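Local coordinates for COBE (Pseudomonas aeruginosa, PDB 2W6K), which takes part in the biosynthesis of cobalamin (vitamin B12), in a role not yet defined, and is related to the C-terminal domain of CbiG, at residues I13-G17 against V102-A107; L42-L48 against L63-R69; Y82-L86 against L108-R113; G117-L122 against A134-L139. All blocks are in the same frame, centred on the assembly; numbering follows the deposited sequence.

Interaction 1. Residues I13-G17 against V102-A107; sequences IAGIG and VAEAAA. With SO4 (sulfate ion), chain B.
V102 starts the contact where helix 102-115 begins against strand 12-18. Its CG1, placed anti to the backbone N (chi1 166°), rests against I16 O at 3.6 Å and continues onto G17 CA. The amide of V102 points out of the helix start and donates to sulfate O2 (V102 N to O2 2.8 Å). A103 adds a second amide, its N lying 2.9 Å from sulfate O4. The CB of A103 fits between that same O4 and G15 O, 3.4 Å from the latter. The carbonyl of A103 faces the strand: G15 CA approaches A103 O at 3.3 Å in a fairly straight CA-H...O contact (151° at the hydrogen), while A107 N bonds to A103 O from within the helix. E104 points away from the strand, to S88, L87 and K125, and A106 packs on A49 of the adjoining strand. A107, a turn on from A103, sets its CB 3.7 Å from G15 N and its O 3.8 Å from I13 CG2. With G15 and G17 in the strand and alanines on the helix, the axes of strand and helix come within 5.7 Å, running at 146° to each other, and backbone lies almost on backbone. S101 OG and K125 NZ complete the grip on the sulfate, an ion probably from the crystallisation liquor. Amides of a helix N-terminal turn gathered round a tetrahedral anion, beside a glycine-containing strand end, form a classic helix-N-terminus anion site, set here in an alpha/beta fold.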
loop_
_atom_site.group_PDB
_atom_site.type_symbol
_atom_site.label_atom_id
_atom_site.label_comp_id
_atom_site.label_asym_id
_atom_site.label_seq_id
_atom_site.Cartn_x
_atom_site.Cartn_y
_atom_site.Cartn_z
ATOM N N ILE A 13 -4.883 -3.520 1.610
ATOM C CA ILE A 13 -4.370 -2.276 1.056
ATOM C C ILE A 13 -3.119 -2.552 0.250
ATOM O O ILE A 13 -2.267 -3.299 0.709
ATOM C CB ILE A 13 -3.983 -1.292 2.164
ATOM C CG1 ILE A 13 -5.184 -0.961 3.087
ATOM C CG2 ILE A 13 -3.375 -0.003 1.591
ATOM C CD1 ILE A 13 -6.370 -0.350 2.344
ATOM N N ALA A 14 -2.999 -1.910 -0.906
ATOM C CA ALA A 14 -1.732 -2.006 -1.668
ATOM C C ALA A 14 -1.015 -0.675 -1.590
ATOM O O ALA A 14 -1.586 0.325 -2.004
ATOM C CB ALA A 14 -2.001 -2.350 -3.110
ATOM N N GLY A 15 0.235 -0.672 -1.099
ATOM C CA GLY A 15 1.063 0.523 -1.063
ATOM C C GLY A 15 1.969 0.508 -2.279
ATOM O O GLY A 15 2.444 -0.564 -2.694
ATOM N N ILE A 16 2.165 1.671 -2.893
ATOM C CA ILE A 16 2.904 1.718 -4.167
ATOM C C ILE A 16 3.895 2.869 -4.142
ATOM O O ILE A 16 3.537 3.976 -3.760
ATOM C CB ILE A 16 1.935 1.931 -5.372
ATOM C CG1 ILE A 16 0.925 0.778 -5.453
ATOM C CG2 ILE A 16 2.766 2.084 -6.712
ATOM C CD1 ILE A 16 -0.112 0.846 -6.632
ATOM N N GLY A 17 5.126 2.598 -4.592
ATOM C CA GLY A 17 6.160 3.623 -4.782
ATOM C C GLY A 17 6.717 3.378 -6.165
ATOM O O GLY A 17 6.876 2.213 -6.568
ATOM N N VAL A 102 8.311 3.462 0.711
ATOM C CA VAL A 102 7.016 4.093 0.494
ATOM C C VAL A 102 5.940 3.028 0.408
ATOM O O VAL A 102 4.872 3.191 0.994
ATOM C CB VAL A 102 7.010 5.008 -0.761
ATOM C CG1 VAL A 102 5.592 5.390 -1.168
ATOM C CG2 VAL A 102 7.872 6.228 -0.491
ATOM N N ALA A 103 6.205 1.963 -0.343
ATOM C CA ALA A 103 5.154 0.936 -0.541
ATOM C C ALA A 103 4.761 0.291 0.781
ATOM O O ALA A 103 3.577 0.132 1.092
ATOM C CB ALA A 103 5.633 -0.122 -1.522
ATOM N N GLU A 104 5.756 -0.129 1.555
ATOM C CA GLU A 104 5.480 -0.829 2.809
ATOM C C GLU A 104 4.842 0.112 3.853
ATOM O O GLU A 104 3.828 -0.223 4.466
ATOM C CB GLU A 104 6.755 -1.473 3.338
ATOM C CG GLU A 104 7.201 -2.585 2.436
ATOM C CD GLU A 104 8.444 -3.331 2.895
ATOM O OE1 GLU A 104 9.091 -2.884 3.851
ATOM O OE2 GLU A 104 8.765 -4.362 2.240
ATOM N N ALA A 105 5.415 1.295 4.007
ATOM C CA ALA A 105 4.893 2.260 4.998
ATOM C C ALA A 105 3.519 2.756 4.643
ATOM O O ALA A 105 2.688 2.875 5.533
ATOM C CB ALA A 105 5.850 3.435 5.193
ATOM N N ALA A 106 3.257 3.005 3.353
ATOM C CA ALA A 106 1.938 3.549 2.949
ATOM C C ALA A 106 0.844 2.487 3.125
ATOM O O ALA A 106 -0.281 2.792 3.561
ATOM C CB ALA A 106 1.954 4.101 1.531
ATOM N N ALA A 107 1.193 1.241 2.836
ATOM C CA ALA A 107 0.255 0.133 3.013
ATOM C C ALA A 107 -0.168 0.008 4.485
ATOM O O ALA A 107 -1.368 -0.025 4.785
ATOM C CB ALA A 107 0.844 -1.184 2.468
HETATM S S SO4 B . 9.641 1.856 -2.124
HETATM O O1 SO4 B . 10.435 1.652 -3.378
HETATM O O2 SO4 B . 9.944 3.169 -1.571
HETATM O O3 SO4 B . 10.039 0.828 -1.183
HETATM O O4 SO4 B . 8.248 1.760 -2.451
#

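Interaction 2. Residues L42-L48 against L63-R69; sequences LAELDAL and LATLLER
L67 is the bump at the end of helix 58-67, and the hollow that takes it is lined by L42, L45 and L48. Its two methyls divide the work. CD2 meets L42 CD2 at 4.0 Å, with the two side chains crossing near a right angle, and CD1 fits between L45 CD1 at 4.2 Å and L48 CD2 at 4.0 Å. L48 returns the fit one turn earlier on the helix: its CD1 slips into the notch between L63 and A64, 3.9 Å from L63 CD2, again crossing nearly square. Beyond E68, whose positive phi ends the helix in a Schellman motif, R69 wraps over the other segment. Kinks at chi2 (93°) and chi3 (35°) lay its CG against D46 O and fold the guanidinium back into the pocket framed by the 3-10 turn 42-44 and the last helical turn. R69 NH1 fills the gap between two carbonyls, L45 O at 2.7 Å and L42 O at 2.8 Å; the latter also accepts the amide of L45. At the opposite edge R69 NE lies 2.7 Å from L67 O and R69 NH2 lies 3.1 Å from L67 O, a side-on grip within the guanidinium plane. The contact thus ties the entry to strand 47-51 to the end of the helix in a beta-alpha-beta unit. Four bonds to three backbone carbonyls fix the rotation of the guanidinium, while the carboxylate of D46 is engaged by L12 N; the positive charge is met by backbone carbonyls at the 3-10 turn and the helix C-terminus, whose dipoles would probably favour the cation.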
loop_
_atom_site.group_PDB
_atom_site.type_symbol
_atom_site.label_atom_id
_atom_site.label_comp_id
_atom_site.label_asym_id
_atom_site.label_seq_id
_atom_site.Cartn_x
_atom_site.Cartn_y
_atom_site.Cartn_z
ATOM N N LEU A 42 -7.424 -9.052 -7.377
ATOM C CA LEU A 42 -7.627 -7.602 -7.476
ATOM C C LEU A 42 -8.996 -7.194 -6.971
ATOM O O LEU A 42 -9.167 -6.085 -6.482
ATOM C CB LEU A 42 -7.526 -7.136 -8.926
ATOM C CG LEU A 42 -6.177 -6.889 -9.566
ATOM C CD1 LEU A 42 -6.446 -6.789 -11.078
ATOM C CD2 LEU A 42 -5.489 -5.628 -9.048
ATOM N N ALA A 43 -9.993 -8.073 -7.124
ATOM C CA ALA A 43 -11.343 -7.809 -6.580
ATOM C C ALA A 43 -11.382 -7.555 -5.060
ATOM O O ALA A 43 -12.271 -6.877 -4.545
ATOM C CB ALA A 43 -12.278 -8.962 -6.945
ATOM N N GLU A 44 -10.383 -8.091 -4.357
ATOM C CA GLU A 44 -10.309 -8.010 -2.914
ATOM C C GLU A 44 -9.684 -6.725 -2.384
ATOM O O GLU A 44 -9.828 -6.402 -1.208
ATOM C CB GLU A 44 -9.512 -9.192 -2.371
ATOM C CG GLU A 44 -10.195 -10.509 -2.607
ATOM C CD GLU A 44 -9.412 -11.607 -1.972
ATOM O OE1 GLU A 44 -8.691 -12.317 -2.700
ATOM O OE2 GLU A 44 -9.507 -11.706 -0.741
ATOM N N LEU A 45 -8.944 -6.018 -3.231
ATOM C CA LEU A 45 -8.337 -4.757 -2.798
ATOM C C LEU A 45 -9.373 -3.740 -2.391
ATOM O O LEU A 45 -10.334 -3.522 -3.123
ATOM C CB LEU A 45 -7.586 -4.120 -3.965
ATOM C CG LEU A 45 -6.128 -4.362 -4.230
ATOM C CD1 LEU A 45 -5.686 -3.262 -5.187
ATOM C CD2 LEU A 45 -5.304 -4.334 -2.936
ATOM N N ASP A 46 -9.137 -3.064 -1.276
ATOM C CA ASP A 46 -9.967 -1.952 -0.832
ATOM C C ASP A 46 -9.470 -0.574 -1.276
ATOM O O ASP A 46 -10.279 0.308 -1.560
ATOM C CB ASP A 46 -10.134 -1.995 0.665
ATOM C CG ASP A 46 -10.902 -3.218 1.107
ATOM O OD1 ASP A 46 -12.139 -3.241 0.909
ATOM O OD2 ASP A 46 -10.278 -4.155 1.622
ATOM N N ALA A 47 -8.153 -0.367 -1.314
ATOM C CA ALA A 47 -7.630 0.967 -1.642
ATOM C C ALA A 47 -6.168 0.874 -2.016
ATOM O O ALA A 47 -5.512 -0.118 -1.691
ATOM C CB ALA A 47 -7.764 1.872 -0.453
ATOM N N LEU A 48 -5.661 1.940 -2.634
ATOM C CA LEU A 48 -4.238 2.033 -2.918
ATOM C C LEU A 48 -3.688 3.145 -2.025
ATOM O O LEU A 48 -4.431 4.060 -1.634
ATOM C CB LEU A 48 -3.981 2.436 -4.363
ATOM C CG LEU A 48 -4.636 1.612 -5.481
ATOM C CD1 LEU A 48 -4.393 2.337 -6.738
ATOM C CD2 LEU A 48 -3.999 0.208 -5.499
ATOM N N LEU A 63 -4.742 4.376 -12.370
ATOM C CA LEU A 63 -4.926 3.030 -11.776
ATOM C C LEU A 63 -6.122 3.014 -10.844
ATOM O O LEU A 63 -6.933 2.074 -10.867
ATOM C CB LEU A 63 -3.664 2.571 -11.016
ATOM C CG LEU A 63 -3.756 1.145 -10.461
ATOM C CD1 LEU A 63 -4.060 0.124 -11.568
ATOM C CD2 LEU A 63 -2.436 0.815 -9.790
ATOM N N ALA A 64 -6.263 4.065 -10.036
ATOM C CA ALA A 64 -7.405 4.125 -9.113
ATOM C C ALA A 64 -8.709 4.118 -9.933
ATOM O O ALA A 64 -9.651 3.442 -9.591
ATOM C CB ALA A 64 -7.339 5.345 -8.226
ATOM N N THR A 65 -8.723 4.841 -11.041
ATOM C CA THR A 65 -9.926 4.930 -11.856
ATOM C C THR A 65 -10.255 3.584 -12.479
ATOM O O THR A 65 -11.426 3.159 -12.458
ATOM C CB THR A 65 -9.784 6.028 -12.913
ATOM O OG1 THR A 65 -9.890 7.295 -12.248
ATOM C CG2 THR A 65 -10.915 5.930 -13.970
ATOM N N LEU A 66 -9.237 2.906 -12.995
ATOM C CA LEU A 66 -9.410 1.542 -13.538
ATOM C C LEU A 66 -10.035 0.607 -12.511
ATOM O O LEU A 66 -10.943 -0.159 -12.825
ATOM C CB LEU A 66 -8.050 0.966 -13.932
ATOM C CG LEU A 66 -7.480 1.612 -15.202
ATOM C CD1 LEU A 66 -6.035 1.186 -15.388
ATOM C CD2 LEU A 66 -8.341 1.232 -16.423
ATOM N N LEU A 67 -9.514 0.657 -11.290
ATOM C CA LEU A 67 -9.976 -0.209 -10.213
ATOM C C LEU A 67 -11.299 0.213 -9.619
ATOM O O LEU A 67 -11.895 -0.541 -8.831
ATOM C CB LEU A 67 -8.932 -0.241 -9.082
ATOM C CG LEU A 67 -7.604 -0.909 -9.437
ATOM C CD1 LEU A 67 -6.543 -0.651 -8.398
ATOM C CD2 LEU A 67 -7.861 -2.403 -9.565
ATOM N N GLU A 68 -11.750 1.425 -9.953
ATOM C CA GLU A 68 -12.909 2.040 -9.268
ATOM C C GLU A 68 -12.775 2.015 -7.734
ATOM O O GLU A 68 -13.752 1.756 -7.003
ATOM C CB GLU A 68 -14.229 1.392 -9.728
ATOM C CG GLU A 68 -14.305 1.243 -11.232
ATOM C CD GLU A 68 -15.685 0.870 -11.744
ATOM O OE1 GLU A 68 -16.298 -0.111 -11.248
ATOM O OE2 GLU A 68 -16.149 1.566 -12.668
ATOM N N ARG A 69 -11.559 2.317 -7.264
ATOM C CA ARG A 69 -11.163 2.194 -5.875
ATOM C C ARG A 69 -10.261 3.402 -5.584
ATOM O O ARG A 69 -9.553 3.888 -6.485
ATOM C CB ARG A 69 -10.328 0.919 -5.705
ATOM C CG ARG A 69 -10.748 -0.068 -4.604
ATOM C CD ARG A 69 -11.703 -1.221 -5.042
ATOM N NE ARG A 69 -11.521 -1.766 -6.402
ATOM C CZ ARG A 69 -11.107 -2.996 -6.696
ATOM N NH1 ARG A 69 -10.767 -3.874 -5.735
ATOM N NH2 ARG A 69 -11.003 -3.342 -7.971
#

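Interaction 3. Residues Y82-L86 against L108-R113; sequences YEPRL and LALAER
Y82 and R85 dock the loop that follows helix 76-80 onto helix 102-115 in a mixed contact, a ring laid on the helix surface with a cluster of polar groups at its rim. One face of the Y82 ring covers the backbone, A109 N standing 4.0 Å over the ring centre. Under the same face, toward its margins, L108 CB lies 3.7 Å from Y82 CD1 and A109 CB 3.5 Å from Y82 CE2. The ring owes this place to CG lying anti to the carbonyl carbon (chi1 -66°), which sends it out toward the helix. Helix 102-115 itself lies against the mixed sheet of this alpha/beta fold and leads into the hairpin strand 119-127, with L108 reaching L121 and A111 reaching A119, so the loop adds a further layer over the helix. At the far end of the ring Y82 OH donates to E112 OE1 at 2.7 Å, meeting it from above the carboxylate plane, which is turned 68° from the ring. The same hydroxyl accepts from R113 NH2 at 3.0 Å. The extended chain of R113 brings that nitrogen back over the preceding turn, where it also donates to A109 O at 3.0 Å. E112 OE2 is bonded to A119 N at the start of the next strand. R85 is modelled in two conformers; in one of them NH1 and NH2 both point at E112 OE2 in an end-on salt bridge, with NH2 at 2.8 Å, a bond that the second conformer makes less certain. L86 adds a looser touch of its CD2 to L108 CD1.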
loop_
_atom_site.group_PDB
_atom_site.type_symbol
_atom_site.label_atom_id
_atom_site.label_comp_id
_atom_site.label_asym_id
_atom_site.label_seq_id
_atom_site.Cartn_x
_atom_site.Cartn_y
_atom_site.Cartn_z
ATOM N N TYR A 82 6.075 4.331 10.824
ATOM C CA TYR A 82 6.104 2.884 10.527
ATOM C C TYR A 82 7.510 2.347 10.212
ATOM O O TYR A 82 7.694 1.150 9.975
ATOM C CB TYR A 82 5.099 2.563 9.396
ATOM C CG TYR A 82 3.668 2.809 9.828
ATOM C CD1 TYR A 82 2.927 1.792 10.440
ATOM C CD2 TYR A 82 3.078 4.068 9.689
ATOM C CE1 TYR A 82 1.639 2.007 10.872
ATOM C CE2 TYR A 82 1.785 4.301 10.137
ATOM C CZ TYR A 82 1.068 3.259 10.714
ATOM O OH TYR A 82 -0.224 3.438 11.158
ATOM N N GLU A 83 8.502 3.235 10.253
ATOM C CA GLU A 83 9.906 2.877 10.084
ATOM C C GLU A 83 10.340 1.592 10.797
ATOM O O GLU A 83 11.000 0.739 10.184
ATOM C CB GLU A 83 10.800 4.026 10.560
ATOM C CG GLU A 83 11.108 5.069 9.523
ATOM C CD GLU A 83 11.696 4.472 8.255
ATOM O OE1 GLU A 83 11.158 4.780 7.187
ATOM O OE2 GLU A 83 12.678 3.703 8.340
ATOM N N PRO A 84 10.032 1.469 12.110
ATOM C CA PRO A 84 10.474 0.301 12.876
ATOM C C PRO A 84 9.871 -1.018 12.412
ATOM O O PRO A 84 10.341 -2.085 12.824
ATOM C CB PRO A 84 9.960 0.595 14.300
ATOM C CG PRO A 84 9.748 2.054 14.349
ATOM C CD PRO A 84 9.330 2.450 12.971
ATOM N N ARG A 85 8.840 -0.937 11.570
ATOM C CA ARG A 85 8.095 -2.118 11.161
ATOM C C ARG A 85 8.358 -2.518 9.722
ATOM O O ARG A 85 7.886 -3.542 9.284
ATOM C CB ARG A 85 6.601 -1.908 11.379
ATOM C CG ARG A 85 6.213 -1.744 12.838
ATOM C CD ARG A 85 4.840 -1.140 12.958
ATOM N NE ARG A 85 3.800 -2.101 12.587
ATOM C CZ ARG A 85 2.494 -1.843 12.579
ATOM N NH1 ARG A 85 1.638 -2.790 12.224
ATOM N NH2 ARG A 85 2.041 -0.648 12.923
ATOM N N LEU A 86 9.133 -1.718 8.997
ATOM C CA LEU A 86 9.382 -1.998 7.585
ATOM C C LEU A 86 10.253 -3.220 7.362
ATOM O O LEU A 86 11.098 -3.578 8.198
ATOM C CB LEU A 86 10.003 -0.769 6.889
ATOM C CG LEU A 86 9.138 0.487 7.048
ATOM C CD1 LEU A 86 9.780 1.638 6.278
ATOM C CD2 LEU A 86 7.678 0.309 6.628
ATOM N N LEU A 108 0.810 -0.048 5.392
ATOM C CA LEU A 108 0.532 -0.167 6.805
ATOM C C LEU A 108 -0.276 1.037 7.294
ATOM O O LEU A 108 -1.288 0.866 7.991
ATOM C CB LEU A 108 1.843 -0.276 7.576
ATOM C CG LEU A 108 2.544 -1.630 7.485
ATOM C CD1 LEU A 108 3.937 -1.485 8.077
ATOM C CD2 LEU A 108 1.708 -2.689 8.230
ATOM N N ALA A 109 0.188 2.241 6.951
ATOM C CA ALA A 109 -0.431 3.504 7.413
ATOM C C ALA A 109 -1.890 3.615 7.045
ATOM O O ALA A 109 -2.731 3.889 7.916
ATOM C CB ALA A 109 0.362 4.722 6.918
ATOM N N LEU A 110 -2.214 3.361 5.777
ATOM C CA LEU A 110 -3.584 3.464 5.332
ATOM C C LEU A 110 -4.442 2.362 5.958
ATOM O O LEU A 110 -5.584 2.619 6.353
ATOM C CB LEU A 110 -3.684 3.435 3.800
ATOM C CG LEU A 110 -5.090 3.677 3.253
ATOM C CD1 LEU A 110 -5.602 5.088 3.693
ATOM C CD2 LEU A 110 -5.133 3.549 1.752
ATOM N N ALA A 111 -3.918 1.142 6.045
ATOM C CA ALA A 111 -4.720 0.040 6.602
ATOM C C ALA A 111 -5.140 0.368 8.032
ATOM O O ALA A 111 -6.299 0.164 8.408
ATOM C CB ALA A 111 -3.947 -1.272 6.567
ATOM N N GLU A 112 -4.211 0.912 8.803
ATOM C CA GLU A 112 -4.487 1.213 10.232
ATOM C C GLU A 112 -5.445 2.374 10.391
ATOM O O GLU A 112 -6.252 2.375 11.328
ATOM C CB GLU A 112 -3.191 1.443 11.019
ATOM C CG GLU A 112 -2.333 0.191 11.070
ATOM C CD GLU A 112 -1.254 0.216 12.139
ATOM O OE1 GLU A 112 -0.904 1.317 12.599
ATOM O OE2 GLU A 112 -0.749 -0.885 12.469
ATOM N N ARG A 113 -5.359 3.365 9.496
ATOM C CA ARG A 113 -6.276 4.510 9.502
ATOM C C ARG A 113 -7.700 4.206 9.112
ATOM O O ARG A 113 -8.633 4.725 9.751
ATOM C CB ARG A 113 -5.736 5.665 8.645
ATOM C CG ARG A 113 -4.703 6.380 9.405
ATOM C CD ARG A 113 -3.722 7.182 8.614
ATOM N NE ARG A 113 -2.833 7.759 9.606
ATOM C CZ ARG A 113 -1.887 7.087 10.256
ATOM N NH1 ARG A 113 -1.168 7.710 11.172
ATOM N NH2 ARG A 113 -1.653 5.798 9.995
#

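Interaction 4. Residues G117-L122 against A134-L139; sequences GRADLL and ALARLL
L121 and A136 face each other as a non-hydrogen-bonded pair in the beta hairpin of strands 119-127 and 131-138, the antiparallel margin of the sheet. From CB outward, L121 first lies 3.9 Å from L135 O. Its CG, anti to the carbonyl carbon (chi1 -69°), turns toward helix 102-115. There the branches part: CD1 goes to L108 of that helix, whereas CD2 swings back across the neighbouring strand. That second methyl is 3.6 Å from L135 O, 4.1 Å from A134 CB and 4.4 Å from A136 CB, and so straddles the two alanines. A119 and L138 share this helix-facing side. D120 and R137 form the hydrogen-bonded pair between and project to the other side, their opposite charges near each other but not in contact. Their amides and carbonyls are joined reciprocally, with R137 N 3.0 Å from D120 O. One step on, L122 N donates to L135 O at 2.9 Å in an almost linear bond (169° at the hydrogen), while L122 CD2 packs on L135 CB. At the open end of the hairpin R118 and L139 lie side by side, and L139 N donates to R118 O in the carbonyl plane, the N-to-O distance being 3.1 Å.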
loop_
_atom_site.group_PDB
_atom_site.type_symbol
_atom_site.label_atom_id
_atom_site.label_comp_id
_atom_site.label_asym_id
_atom_site.label_seq_id
_atom_site.Cartn_x
_atom_site.Cartn_y
_atom_site.Cartn_z
ATOM N N GLY A 117 -7.099 -0.290 13.837
ATOM C CA GLY A 117 -6.359 -1.243 14.647
ATOM C C GLY A 117 -5.076 -1.588 13.920
ATOM O O GLY A 117 -4.791 -1.023 12.852
ATOM N N ARG A 118 -4.345 -2.551 14.463
ATOM C CA ARG A 118 -3.033 -2.933 13.941
ATOM C C ARG A 118 -3.142 -3.618 12.593
ATOM O O ARG A 118 -4.003 -4.470 12.378
ATOM C CB ARG A 118 -2.346 -3.868 14.948
ATOM C CG ARG A 118 -1.154 -4.644 14.427
ATOM C CD ARG A 118 -0.276 -5.038 15.594
ATOM N NE ARG A 118 0.646 -3.956 15.938
ATOM C CZ ARG A 118 1.959 -4.007 15.750
ATOM N NH1 ARG A 118 2.518 -5.096 15.236
ATOM N NH2 ARG A 118 2.719 -2.971 16.092
ATOM N N ALA A 119 -2.266 -3.221 11.674
ATOM C CA ALA A 119 -2.157 -3.920 10.407
ATOM C C ALA A 119 -0.788 -4.622 10.302
ATOM O O ALA A 119 0.155 -4.289 11.042
ATOM C CB ALA A 119 -2.378 -2.954 9.243
ATOM N N ASP A 120 -0.711 -5.605 9.410
ATOM C CA ASP A 120 0.523 -6.354 9.168
ATOM C C ASP A 120 0.763 -6.416 7.667
ATOM O O ASP A 120 -0.177 -6.546 6.867
ATOM C CB ASP A 120 0.401 -7.780 9.743
ATOM C CG ASP A 120 0.805 -7.878 11.213
ATOM O OD1 ASP A 120 1.199 -6.868 11.840
ATOM O OD2 ASP A 120 0.744 -9.007 11.743
ATOM N N LEU A 121 2.025 -6.353 7.265
ATOM C CA LEU A 121 2.329 -6.620 5.880
ATOM C C LEU A 121 2.185 -8.100 5.600
ATOM O O LEU A 121 2.543 -8.923 6.435
ATOM C CB LEU A 121 3.759 -6.200 5.593
ATOM C CG LEU A 121 3.995 -4.685 5.640
ATOM C CD1 LEU A 121 5.472 -4.360 5.848
ATOM C CD2 LEU A 121 3.479 -4.075 4.348
ATOM N N LEU A 122 1.679 -8.427 4.418
ATOM C CA LEU A 122 1.550 -9.841 3.983
ATOM C C LEU A 122 2.906 -10.451 3.699
ATOM O O LEU A 122 3.110 -11.681 3.804
ATOM C CB LEU A 122 0.663 -9.902 2.740
ATOM C CG LEU A 122 -0.833 -9.897 3.050
ATOM C CD1 LEU A 122 -1.294 -8.578 3.592
ATOM C CD2 LEU A 122 -1.527 -10.238 1.752
ATOM N N ALA A 134 3.530 -3.203 -2.009
ATOM C CA ALA A 134 3.394 -4.025 -0.799
ATOM C C ALA A 134 1.927 -4.152 -0.423
ATOM O O ALA A 134 1.125 -3.288 -0.739
ATOM C CB ALA A 134 4.174 -3.434 0.362
ATOM N N LEU A 135 1.616 -5.196 0.309
ATOM C CA LEU A 135 0.219 -5.447 0.718
ATOM C C LEU A 135 0.114 -5.491 2.225
ATOM O O LEU A 135 0.946 -6.093 2.891
ATOM C CB LEU A 135 -0.298 -6.768 0.113
ATOM C CG LEU A 135 -0.186 -6.936 -1.410
ATOM C CD1 LEU A 135 -0.613 -8.375 -1.774
ATOM C CD2 LEU A 135 -1.065 -5.903 -2.095
ATOM N N ALA A 136 -0.915 -4.849 2.765
ATOM C CA ALA A 136 -1.146 -4.899 4.204
ATOM C C ALA A 136 -2.581 -5.289 4.470
ATOM O O ALA A 136 -3.495 -4.934 3.721
ATOM C CB ALA A 136 -0.820 -3.546 4.877
ATOM N N ARG A 137 -2.774 -6.030 5.557
ATOM C CA ARG A 137 -4.093 -6.501 5.955
ATOM C C ARG A 137 -4.358 -6.225 7.433
ATOM O O ARG A 137 -3.461 -6.329 8.269
ATOM C CB ARG A 137 -4.238 -7.996 5.665
ATOM C CG ARG A 137 -3.020 -8.822 6.043
ATOM C CD ARG A 137 -3.423 -10.113 6.737
ATOM N NE ARG A 137 -2.330 -10.673 7.527
ATOM C CZ ARG A 137 -1.713 -11.816 7.245
ATOM N NH1 ARG A 137 -2.082 -12.527 6.189
ATOM N NH2 ARG A 137 -0.728 -12.249 8.020
ATOM N N LEU A 138 -5.601 -5.872 7.738
ATOM C CA LEU A 138 -6.029 -5.602 9.083
ATOM C C LEU A 138 -5.989 -6.921 9.841
ATOM O O LEU A 138 -6.675 -7.889 9.481
ATOM C CB LEU A 138 -7.429 -5.003 9.059
ATOM C CG LEU A 138 -7.861 -4.224 10.295
ATOM C CD1 LEU A 138 -6.974 -2.984 10.547
ATOM C CD2 LEU A 138 -9.310 -3.845 10.144
ATOM N N LEU A 139 -5.138 -6.938 10.858
ATOM C CA LEU A 139 -4.780 -8.113 11.643
ATOM C C LEU A 139 -5.794 -8.339 12.752
ATOM O O LEU A 139 -5.722 -7.662 13.784
ATOM C CB LEU A 139 -3.419 -7.839 12.289
ATOM C CG LEU A 139 -2.319 -8.858 12.566
ATOM C CD1 LEU A 139 -1.556 -8.395 13.801
ATOM C CD2 LEU A 139 -2.807 -10.293 12.749
HETATM O O HOH W 1 -6.770 -5.410 13.606
#

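From the N terminus, strand 12-18 comes first, and interaction 1 closes a long loop by bringing helix 102-115 against it. Within that loop lies interaction 2, a short closure inside one beta-alpha-beta unit on the other side of the sheet. It touches interaction 1 where A14 N meets A47 O. Interaction 3 starts inside the loop but ends beyond it, so it crosses interaction 1, and both use helix 102-115. Interaction 4 follows in series, closing the final hairpin; I13 and G15 bond to A136 and A134, which seats the hairpin beside the first strand. Interactions 2 and 4, centres about 17 Å apart, share the sheet without touching.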